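Local atomic coordinates of putative esterase (Sulfolobus solfataricus P2, PDB entry 2RAU), a protein that is probably a lipase or esterase of the alpha/beta-hydrolase fold, and binds calcium ions in the crystal. Residues S135-K138 with R139-Q143; A119-W123 with S124-S128; L159-S162 with S163-K167; R30-S33 with P34-I38. All coordinates share one frame; numbering follows the deposited sequence. Where two conformers were deposited one is given.

Contact 1: residues S135-K138 with R139-Q143; sequences SFIK and RDSGQ. With CA (calcium ion), chain C.
With OG lying between its own backbone N and carbonyl carbon (chi1 69°), Ser141 folds its hydroxyl back onto the last turn of helix 123-141, where OG donates a short 2.6 Å hydrogen bond to Ile137 O. The backbone N of Ser141 reaches the same Ile137 O at 2.8 Å from the other face of the carbonyl plane, so this oxygen is gripped twice. Ser141 OG also accepts from Gln143 N at 3.1 Å, an ST turn. A small hydroxyl that can give to the helix and accept from the departing chain suits this place well. Gly142 leaves the helix with positive phi (77°), where a side chain would jam against the preceding carbonyl, and its N donates a weak, bent hydrogen bond to Lys138 O. One turn back, Phe136 CE1 lies 3.9 Å from Asp140 CB, with ring and carboxylate planes 17° apart; Asp140 OD2 itself is taken by Lys42 and Tyr97. The extended chain of Lys138 starts beside the exit, Lys138 CB 3.4 Å from Gln143 O, and ends in a salt bridge to Asp169. Gly142 O binds the calcium ion at 2.4 Å, with two waters and Glu144 among its other ligands. Because that carbonyl shares a peptide with Gln143 N, the metal would probably polarise this peptide and make Gln143 N-H a somewhat stronger donor to Ser141 OG.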
loop_
_atom_site.group_PDB
_atom_site.type_symbol
_atom_site.label_atom_id
_atom_site.label_comp_id
_atom_site.label_asym_id
_atom_site.label_seq_id
_atom_site.Cartn_x
_atom_site.Cartn_y
_atom_site.Cartn_z
ATOM N N SER A 135 3.314 -3.375 18.017
ATOM C CA SER A 135 3.357 -3.967 19.350
ATOM C C SER A 135 2.987 -5.458 19.286
ATOM O O SER A 135 3.632 -6.310 19.903
ATOM C CB SER A 135 2.414 -3.210 20.282
ATOM O OG SER A 135 2.823 -1.858 20.425
ATOM N N PHE A 136 1.937 -5.774 18.538
ATOM C CA PHE A 136 1.507 -7.155 18.354
ATOM C C PHE A 136 2.599 -7.998 17.671
ATOM O O PHE A 136 2.883 -9.174 18.053
ATOM C CB PHE A 136 0.251 -7.189 17.480
ATOM C CG PHE A 136 -0.293 -8.572 17.247
ATOM C CD1 PHE A 136 0.159 -9.348 16.190
ATOM C CD2 PHE A 136 -1.186 -9.122 18.129
ATOM C CE1 PHE A 136 -0.312 -10.648 15.999
ATOM C CE2 PHE A 136 -1.652 -10.419 17.933
ATOM C CZ PHE A 136 -1.219 -11.161 16.863
ATOM N N ILE A 137 3.175 -7.422 16.617
ATOM C CA ILE A 137 4.243 -8.086 15.864
ATOM C C ILE A 137 5.437 -8.432 16.724
ATOM O O ILE A 137 6.044 -9.488 16.551
ATOM C CB ILE A 137 4.689 -7.206 14.668
ATOM C CG1 ILE A 137 3.584 -7.164 13.616
ATOM C CG2 ILE A 137 5.960 -7.733 14.011
ATOM C CD1 ILE A 137 3.920 -6.283 12.389
ATOM N N LYS A 138 5.829 -7.516 17.599
ATOM C CA LYS A 138 6.975 -7.755 18.460
ATOM C C LYS A 138 6.775 -9.012 19.297
ATOM O O LYS A 138 7.695 -9.835 19.439
ATOM C CB LYS A 138 7.245 -6.554 19.360
ATOM C CG LYS A 138 7.729 -5.314 18.667
ATOM C CD LYS A 138 8.160 -4.323 19.751
ATOM C CE LYS A 138 8.644 -3.062 19.162
ATOM N NZ LYS A 138 9.480 -2.324 20.135
ATOM N N ARG A 139 5.579 -9.161 19.857
ATOM C CA ARG A 139 5.255 -10.314 20.643
ATOM C C ARG A 139 5.076 -11.571 19.787
ATOM O O ARG A 139 5.560 -12.655 20.156
ATOM C CB ARG A 139 3.995 -10.058 21.480
ATOM C CG ARG A 139 3.738 -11.185 22.460
ATOM C CD ARG A 139 2.552 -10.926 23.342
ATOM N NE ARG A 139 2.517 -11.916 24.414
ATOM C CZ ARG A 139 1.412 -12.451 24.920
ATOM N NH1 ARG A 139 0.216 -12.156 24.416
ATOM N NH2 ARG A 139 1.498 -13.325 25.896
ATOM N N ASP A 140 4.358 -11.455 18.684
ATOM C CA ASP A 140 4.175 -12.589 17.799
ATOM C C ASP A 140 5.478 -13.163 17.171
ATOM O O ASP A 140 5.652 -14.367 17.109
ATOM C CB ASP A 140 3.233 -12.205 16.680
ATOM C CG ASP A 140 2.838 -13.398 15.811
ATOM O OD1 ASP A 140 2.119 -14.258 16.345
ATOM O OD2 ASP A 140 3.246 -13.467 14.636
ATOM N N SER A 141 6.358 -12.281 16.704
ATOM C CA SER A 141 7.597 -12.652 16.025
ATOM C C SER A 141 8.780 -12.807 16.950
ATOM O O SER A 141 9.809 -13.395 16.599
ATOM C CB SER A 141 7.948 -11.545 15.071
ATOM O OG SER A 141 8.327 -10.395 15.754
ATOM N N GLY A 142 8.663 -12.245 18.145
ATOM C CA GLY A 142 9.765 -12.197 19.045
ATOM C C GLY A 142 10.822 -11.156 18.763
ATOM O O GLY A 142 11.789 -11.142 19.453
ATOM N N GLN A 143 10.640 -10.244 17.817
ATOM C CA GLN A 143 11.649 -9.255 17.483
ATOM C C GLN A 143 11.444 -8.016 18.351
ATOM O O GLN A 143 10.325 -7.643 18.611
ATOM C CB GLN A 143 11.515 -8.935 16.003
ATOM C CG GLN A 143 11.894 -10.089 15.054
ATOM C CD GLN A 143 13.351 -10.441 15.187
ATOM O OE1 GLN A 143 14.206 -9.578 15.117
ATOM N NE2 GLN A 143 13.624 -11.684 15.461
HETATM CA CA CA C . 13.053 -10.840 21.447
HETATM O O HOH W 1 14.958 -11.141 23.057
HETATM O O HOH W 2 10.648 -10.780 22.570
#

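Contact 2: residues A119-W123 with S124-S128; sequences ANWGW and STWIS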
loop_
_atom_site.group_PDB
_atom_site.type_symbol
_atom_site.label_atom_id
_atom_site.label_comp_id
_atom_site.label_asym_id
_atom_site.label_seq_id
_atom_site.Cartn_x
_atom_site.Cartn_y
_atom_site.Cartn_z
ATOM N N ALA A 119 -13.774 12.164 9.491
ATOM C CA ALA A 119 -13.252 13.548 9.637
ATOM C C ALA A 119 -11.932 13.588 10.448
ATOM O O ALA A 119 -11.045 14.379 10.161
ATOM C CB ALA A 119 -14.315 14.439 10.269
ATOM N N ASN A 120 -11.771 12.725 11.439
ATOM C CA ASN A 120 -10.529 12.693 12.234
ATOM C C ASN A 120 -9.690 11.448 11.941
ATOM O O ASN A 120 -9.021 10.906 12.824
ATOM C CB ASN A 120 -10.850 12.802 13.733
ATOM C CG ASN A 120 -11.557 14.064 14.054
ATOM O OD1 ASN A 120 -10.954 15.123 14.016
ATOM N ND2 ASN A 120 -12.849 13.979 14.361
ATOM N N TRP A 121 -9.756 10.973 10.704
ATOM C CA TRP A 121 -8.823 9.939 10.228
ATOM C C TRP A 121 -7.576 10.594 9.650
ATOM O O TRP A 121 -7.360 10.579 8.442
ATOM C CB TRP A 121 -9.525 9.074 9.191
ATOM C CG TRP A 121 -10.487 8.078 9.778
ATOM C CD1 TRP A 121 -10.968 8.038 11.057
ATOM C CD2 TRP A 121 -11.131 7.023 9.070
ATOM N NE1 TRP A 121 -11.842 6.985 11.189
ATOM C CE2 TRP A 121 -11.962 6.354 9.978
ATOM C CE3 TRP A 121 -11.054 6.559 7.759
ATOM C CZ2 TRP A 121 -12.700 5.239 9.626
ATOM C CZ3 TRP A 121 -11.812 5.456 7.393
ATOM C CH2 TRP A 121 -12.617 4.811 8.324
ATOM N N GLY A 122 -6.785 11.168 10.551
ATOM C CA GLY A 122 -5.544 11.856 10.254
ATOM C C GLY A 122 -4.343 11.058 10.701
ATOM O O GLY A 122 -4.436 9.875 10.976
ATOM N N TRP A 123 -3.215 11.738 10.818
ATOM C CA TRP A 123 -1.947 11.112 11.143
ATOM C C TRP A 123 -1.885 10.502 12.532
ATOM O O TRP A 123 -1.320 9.432 12.722
ATOM C CB TRP A 123 -0.790 12.122 10.934
ATOM C CG TRP A 123 -0.429 12.193 9.534
ATOM C CD1 TRP A 123 -0.634 13.237 8.657
ATOM C CD2 TRP A 123 0.108 11.127 8.763
ATOM N NE1 TRP A 123 -0.198 12.890 7.411
ATOM C CE2 TRP A 123 0.251 11.588 7.449
ATOM C CE3 TRP A 123 0.527 9.832 9.072
ATOM C CZ2 TRP A 123 0.806 10.798 6.440
ATOM C CZ3 TRP A 123 1.031 9.037 8.064
ATOM C CH2 TRP A 123 1.198 9.525 6.776
ATOM N N SER A 124 -2.424 11.164 13.541
ATOM C CA SER A 124 -2.382 10.540 14.873
ATOM C C SER A 124 -3.208 9.239 14.892
ATOM O O SER A 124 -2.807 8.245 15.510
ATOM C CB SER A 124 -2.756 11.527 15.999
ATOM O OG SER A 124 -4.074 11.945 15.867
ATOM N N THR A 125 -4.318 9.208 14.174
ATOM C CA THR A 125 -5.101 7.982 14.066
ATOM C C THR A 125 -4.323 6.871 13.366
ATOM O O THR A 125 -4.215 5.769 13.882
ATOM C CB THR A 125 -6.468 8.249 13.370
ATOM O OG1 THR A 125 -7.218 9.160 14.179
ATOM C CG2 THR A 125 -7.263 6.945 13.140
ATOM N N TRP A 126 -3.801 7.162 12.185
ATOM C CA TRP A 126 -3.057 6.190 11.386
ATOM C C TRP A 126 -1.822 5.702 12.139
ATOM O O TRP A 126 -1.565 4.517 12.152
ATOM C CB TRP A 126 -2.666 6.802 10.010
ATOM C CG TRP A 126 -3.426 6.239 8.838
ATOM C CD1 TRP A 126 -2.889 5.656 7.706
ATOM C CD2 TRP A 126 -4.855 6.150 8.683
ATOM N NE1 TRP A 126 -3.901 5.238 6.869
ATOM C CE2 TRP A 126 -5.106 5.545 7.426
ATOM C CE3 TRP A 126 -5.945 6.547 9.469
ATOM C CZ2 TRP A 126 -6.380 5.296 6.966
ATOM C CZ3 TRP A 126 -7.216 6.291 9.005
ATOM C CH2 TRP A 126 -7.421 5.700 7.774
ATOM N N ILE A 127 -1.071 6.641 12.719
ATOM C CA ILE A 127 0.114 6.302 13.515
ATOM C C ILE A 127 -0.263 5.414 14.716
ATOM O O ILE A 127 0.402 4.391 14.942
ATOM C CB ILE A 127 0.961 7.522 13.872
ATOM C CG1 ILE A 127 1.611 8.065 12.573
ATOM C CG2 ILE A 127 2.055 7.136 14.919
ATOM C CD1 ILE A 127 2.285 9.380 12.742
ATOM N N SER A 128 -1.388 5.698 15.379
ATOM C CA SER A 128 -1.815 4.889 16.515
ATOM C C SER A 128 -2.147 3.457 16.068
ATOM O O SER A 128 -1.873 2.490 16.784
ATOM C CB SER A 128 -2.987 5.525 17.269
ATOM O OG SER A 128 -4.228 5.414 16.558
HETATM O O HOH W 3 -5.787 11.760 13.394
#
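Trp121 and Trp126 meet obliquely where the chain enters helix 123-141: the five-membered ring of Trp121 and the six-membered ring of Trp126 have their planes 49° apart. The far corner of the Trp126 indole does the touching, its CZ3 3.6 Å from Trp121 CB and its CH2 3.7 Å from Trp121 CE3. Trp126 reaches there with chi1 at -109°, well away from a staggered value, while Tyr101 and Phe153 also meet its ring. An indole suits Trp121 because its broad ring packs on Trp126 while its NE1 can still donate to Asp36. Trp123 is turned differently: Ile127 CG1 comes up at the edge of its ring, 4.1 Å from Trp123 CE3, near the ring plane, and Phe153 and Phe288 pack round the same indole. Thr125 OG1 donates to Asn120 O at 2.9 Å, nearly along the C=O axis, tying the incoming loop to the first helical turn. Gly122 occupies the N-cap, its O accepting from Trp126 N at 3.0 Å. Having no side chain, it cannot supply the usual capping oxygen; water 3 instead accepts from Thr125 N at 3.0 Å and, weakly, from Gly122 N, while the carboxylate of Glu283 takes Trp123 N. One water and one acidic side chain thus share these N-H groups, and the negative charge of Glu283 would probably suit the partly positive start of the helix.

Contact 3: residues L159-S162 with S163-K167; sequences LNYS and SLYWK
Helix 153-169 carries on one of its faces the rings of Tyr161 and Tyr165, one turn apart. Tyr161 has its CG anti to the backbone N (chi1 -175°), which brings the ring beside Tyr165, whose CD2 stands over one face of it, toward the rim, 3.4 Å from Tyr161 CE1. The side chains cross at about a right angle, yet the ring planes are inclined by only 39°, an oblique pair. Tyrosine fits at both positions: the ring of Tyr161 is buried against helix 123-141 while its hydroxyl finds Asp169, and Tyr165 offers its ring to Lys131 in a cation-pi contact. This helix is the connection of a beta-alpha-beta unit, between parallel strands 146-151 and 170-176, and small Ser162 faces the latter, against Ile170 and Leu173. Further round, Ser163 OG turns back to Asn160 O at 2.8 Å, satisfying a hydroxyl with the helix's own backbone. Tyr161 O takes two donors, Tyr165 N at 3.0 Å in the carbonyl plane and Leu164 N at 3.1 Å from well above it (59°), a mixture of i+4 and i+3 bonds, the helix being irregular here. Beyond it, Trp166 N bonds Ser162 O at 2.9 Å, and the same oxygen lies in the plane of the indole, at its edge, 3.1 Å from Trp166 CD1.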
loop_
_atom_site.group_PDB
_atom_site.type_symbol
_atom_site.label_atom_id
_atom_site.label_comp_id
_atom_site.label_asym_id
_atom_site.label_seq_id
_atom_site.Cartn_x
_atom_site.Cartn_y
_atom_site.Cartn_z
ATOM N N LEU A 159 7.984 6.568 7.212
ATOM C CA LEU A 159 8.899 7.601 7.640
ATOM C C LEU A 159 8.366 8.399 8.823
ATOM O O LEU A 159 9.124 8.718 9.750
ATOM C CB LEU A 159 9.226 8.543 6.479
ATOM C CG LEU A 159 10.565 8.249 5.801
ATOM C CD1 LEU A 159 10.571 8.714 4.350
ATOM C CD2 LEU A 159 11.691 8.883 6.637
ATOM N N ASN A 160 7.083 8.768 8.756
ATOM C CA ASN A 160 6.422 9.484 9.864
ATOM C C ASN A 160 6.407 8.648 11.176
ATOM O O ASN A 160 6.692 9.155 12.276
ATOM C CB ASN A 160 4.998 9.885 9.437
ATOM C CG ASN A 160 4.995 10.988 8.411
ATOM O OD1 ASN A 160 6.049 11.518 8.076
ATOM N ND2 ASN A 160 3.819 11.309 7.860
ATOM N N TYR A 161 6.058 7.371 11.051
ATOM C CA TYR A 161 6.083 6.441 12.176
ATOM C C TYR A 161 7.497 6.340 12.760
ATOM O O TYR A 161 7.683 6.438 13.987
ATOM C CB TYR A 161 5.573 5.034 11.767
ATOM C CG TYR A 161 5.477 4.125 12.934
ATOM C CD1 TYR A 161 4.316 4.054 13.687
ATOM C CD2 TYR A 161 6.570 3.335 13.327
ATOM C CE1 TYR A 161 4.247 3.244 14.796
ATOM C CE2 TYR A 161 6.486 2.500 14.451
ATOM C CZ TYR A 161 5.329 2.472 15.174
ATOM O OH TYR A 161 5.230 1.661 16.296
ATOM N N SER A 162 8.485 6.183 11.876
ATOM C CA SER A 162 9.868 6.060 12.280
ATOM C C SER A 162 10.379 7.314 12.956
ATOM O O SER A 162 11.135 7.224 13.883
ATOM C CB SER A 162 10.766 5.721 11.081
ATOM O OG SER A 162 10.450 4.453 10.567
ATOM N N SER A 163 9.961 8.486 12.496
ATOM C CA SER A 163 10.404 9.724 13.101
ATOM C C SER A 163 10.026 9.785 14.594
ATOM O O SER A 163 10.685 10.485 15.366
ATOM C CB SER A 163 9.842 10.927 12.345
ATOM O OG SER A 163 8.503 11.188 12.695
ATOM N N LEU A 164 8.982 9.049 14.989
ATOM C CA LEU A 164 8.503 9.064 16.343
ATOM C C LEU A 164 8.981 7.883 17.166
ATOM O O LEU A 164 9.132 8.021 18.362
ATOM C CB LEU A 164 6.978 9.084 16.357
ATOM C CG LEU A 164 6.275 10.321 15.808
ATOM C CD1 LEU A 164 4.776 9.981 15.571
ATOM C CD2 LEU A 164 6.458 11.523 16.717
ATOM N N TYR A 165 9.176 6.720 16.535
ATOM C CA TYR A 165 9.406 5.480 17.233
ATOM C C TYR A 165 10.589 4.647 16.802
ATOM O O TYR A 165 10.739 3.539 17.292
ATOM C CB TYR A 165 8.167 4.613 17.049
ATOM C CG TYR A 165 6.886 5.225 17.587
ATOM C CD1 TYR A 165 6.713 5.395 18.947
ATOM C CD2 TYR A 165 5.841 5.584 16.750
ATOM C CE1 TYR A 165 5.543 5.910 19.453
ATOM C CE2 TYR A 165 4.665 6.101 17.247
ATOM C CZ TYR A 165 4.533 6.272 18.597
ATOM O OH TYR A 165 3.370 6.769 19.140
ATOM N N TRP A 166 11.425 5.140 15.886
ATOM C CA TRP A 166 12.518 4.327 15.361
ATOM C C TRP A 166 13.420 3.720 16.424
ATOM O O TRP A 166 13.774 2.559 16.321
ATOM C CB TRP A 166 13.368 5.076 14.306
ATOM C CG TRP A 166 14.301 6.129 14.799
ATOM C CD1 TRP A 166 14.049 7.450 14.914
ATOM C CD2 TRP A 166 15.670 5.949 15.188
ATOM N NE1 TRP A 166 15.161 8.110 15.370
ATOM C CE2 TRP A 166 16.173 7.211 15.542
ATOM C CE3 TRP A 166 16.504 4.843 15.299
ATOM C CZ2 TRP A 166 17.455 7.393 15.993
ATOM C CZ3 TRP A 166 17.782 5.034 15.734
ATOM C CH2 TRP A 166 18.246 6.295 16.082
ATOM N N LYS A 167 13.735 4.479 17.479
ATOM C CA LYS A 167 14.697 4.031 18.452
ATOM C C LYS A 167 14.262 2.744 19.098
ATOM O O LYS A 167 15.070 1.858 19.224
ATOM C CB LYS A 167 14.974 5.103 19.508
ATOM C CG LYS A 167 15.607 6.342 18.880
ATOM C CD LYS A 167 15.816 7.483 19.882
ATOM C CE LYS A 167 16.495 8.697 19.233
ATOM N NZ LYS A 167 16.660 9.798 20.242
#

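Contact 4: residues R30-S33 with P34-I38; sequences REDS and PYDII
Ser33 and Asp36 close a type I beta turn inside the connection of a beta hairpin, between antiparallel strands 21-29 and 37-45; Asp36 N donates to Ser33 O at 3.2 Å from above the carbonyl plane. The tight part lies round the Asp36 carboxylate. Its OD2 accepts from Ser33 N at 2.9 Å, on the anti side, and from Ser33 OG at 2.7 Å, which comes from the other face, 44° out of the plane. The hydroxyl in turn receives Tyr35 N at 3.1 Å, so a single serine ties the aspartate to the middle of the turn. Asp36 OD1 forms a salt bridge with Arg102, fitting for a buried acid. Pro34 suits the second place of the turn, its ring fixing phi near -59°. By contrast, the outer rim is loose: Glu31 and Asp32, joined by a cis peptide, are exposed. Asp32 OD1 stays 4.3 Å from Asp36 OD2, a like charge probably outweighed by the donors and Arg102 round Asp36. Towards the strands Arg30, bent twice along its chain, sends NE to Asp129 and lays its methylenes on Ile38, Arg30 CD 4.0 Å from Ile38 CD1. Arg30 N donates to Asp36 O at 2.8 Å.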
loop_
_atom_site.group_PDB
_atom_site.type_symbol
_atom_site.label_atom_id
_atom_site.label_comp_id
_atom_site.label_asym_id
_atom_site.label_seq_id
_atom_site.Cartn_x
_atom_site.Cartn_y
_atom_site.Cartn_z
ATOM N N ARG A 30 -11.489 -0.400 17.090
ATOM C CA ARG A 30 -10.960 0.902 17.458
ATOM C C ARG A 30 -12.202 1.809 17.764
ATOM O O ARG A 30 -13.335 1.310 17.924
ATOM C CB ARG A 30 -10.131 1.471 16.301
ATOM C CG ARG A 30 -9.010 0.547 15.782
ATOM C CD ARG A 30 -7.913 0.303 16.791
ATOM N NE ARG A 30 -6.938 1.367 16.789
ATOM C CZ ARG A 30 -6.352 1.908 17.840
ATOM N NH1 ARG A 30 -6.606 1.528 19.057
ATOM N NH2 ARG A 30 -5.471 2.851 17.670
ATOM N N GLU A 31 -11.996 3.113 17.890
ATOM C CA GLU A 31 -13.074 4.003 18.275
ATOM C C GLU A 31 -13.302 5.106 17.254
ATOM O O GLU A 31 -12.372 5.493 16.581
ATOM C CB GLU A 31 -12.733 4.623 19.659
ATOM C CG GLU A 31 -12.721 3.609 20.814
ATOM C CD GLU A 31 -14.038 2.777 20.940
ATOM O OE1 GLU A 31 -15.155 3.339 20.713
ATOM O OE2 GLU A 31 -13.937 1.549 21.264
ATOM N N ASP A 32 -14.498 5.703 17.170
ATOM C CA ASP A 32 -15.647 5.420 18.028
ATOM C C ASP A 32 -16.889 4.990 17.237
ATOM O O ASP A 32 -17.958 4.854 17.811
ATOM C CB ASP A 32 -15.988 6.647 18.891
ATOM C CG ASP A 32 -16.338 7.883 18.062
ATOM O OD1 ASP A 32 -16.162 7.883 16.827
ATOM O OD2 ASP A 32 -16.811 8.870 18.656
ATOM N N SER A 33 -16.748 4.786 15.929
ATOM C CA SER A 33 -17.855 4.336 15.094
ATOM C C SER A 33 -17.773 2.834 14.812
ATOM O O SER A 33 -16.732 2.174 15.049
ATOM C CB SER A 33 -17.860 5.113 13.782
ATOM O OG SER A 33 -17.097 4.470 12.756
ATOM N N PRO A 34 -18.862 2.248 14.272
ATOM C CA PRO A 34 -18.805 0.840 13.853
ATOM C C PRO A 34 -17.736 0.513 12.800
ATOM O O PRO A 34 -17.327 -0.648 12.710
ATOM C CB PRO A 34 -20.188 0.611 13.232
ATOM C CG PRO A 34 -21.011 1.589 13.853
ATOM C CD PRO A 34 -20.202 2.808 14.054
ATOM N N TYR A 35 -17.291 1.509 12.018
ATOM C CA TYR A 35 -16.333 1.318 10.958
ATOM C C TYR A 35 -14.892 1.541 11.394
ATOM O O TYR A 35 -13.972 1.354 10.604
ATOM C CB TYR A 35 -16.640 2.249 9.807
ATOM C CG TYR A 35 -18.078 2.201 9.384
ATOM C CD1 TYR A 35 -18.581 1.083 8.772
ATOM C CD2 TYR A 35 -18.965 3.224 9.686
ATOM C CE1 TYR A 35 -19.895 1.035 8.412
ATOM C CE2 TYR A 35 -20.256 3.178 9.313
ATOM C CZ TYR A 35 -20.729 2.079 8.667
ATOM O OH TYR A 35 -22.078 1.995 8.266
ATOM N N ASP A 36 -14.685 1.905 12.657
ATOM C CA ASP A 36 -13.351 2.118 13.173
ATOM C C ASP A 36 -12.808 0.783 13.632
ATOM O O ASP A 36 -12.955 0.425 14.795
ATOM C CB ASP A 36 -13.357 3.162 14.301
ATOM C CG ASP A 36 -13.597 4.540 13.767
ATOM O OD1 ASP A 36 -12.649 5.050 13.189
ATOM O OD2 ASP A 36 -14.713 5.097 13.852
ATOM N N ILE A 37 -12.220 0.060 12.686
ATOM C CA ILE A 37 -11.661 -1.310 12.853
ATOM C C ILE A 37 -10.394 -1.320 12.060
ATOM O O ILE A 37 -10.318 -0.673 11.005
ATOM C CB ILE A 37 -12.604 -2.412 12.270
ATOM C CG1 ILE A 37 -13.985 -2.303 12.910
ATOM C CG2 ILE A 37 -11.999 -3.893 12.452
ATOM C CD1 ILE A 37 -14.972 -3.312 12.350
ATOM N N ILE A 38 -9.398 -2.062 12.545
ATOM C CA ILE A 38 -8.148 -2.337 11.781
ATOM C C ILE A 38 -7.898 -3.835 11.801
ATOM O O ILE A 38 -8.489 -4.561 12.615
ATOM C CB ILE A 38 -6.898 -1.548 12.239
ATOM C CG1 ILE A 38 -6.564 -1.873 13.709
ATOM C CG2 ILE A 38 -7.135 -0.075 12.061
ATOM C CD1 ILE A 38 -5.269 -1.206 14.218
#

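How the contacts relate
From the N terminus, contact 4 comes first and closes the hairpin loop between strands 21-29 and 37-45. Contact 2 then leads the loop after strand 94-100 into helix 123-141, contact 1 ends that same helix beside a calcium ion, and contact 3 lies within helix 153-169. They follow in series, none nesting or crossing. Contacts 2 and 4 are joined by the probable hydrogen bond from Trp121 NE1 to Asp36 OD1, with Ser128 packing against Arg30, where the hairpin meets the start of the helix. Contacts 2 and 3 also meet, Trp123 CH2 lying 3.4 Å from Asn160 ND2 where the two helices pack. Contacts 1 and 2, on one helix, have centres about 23 Å apart.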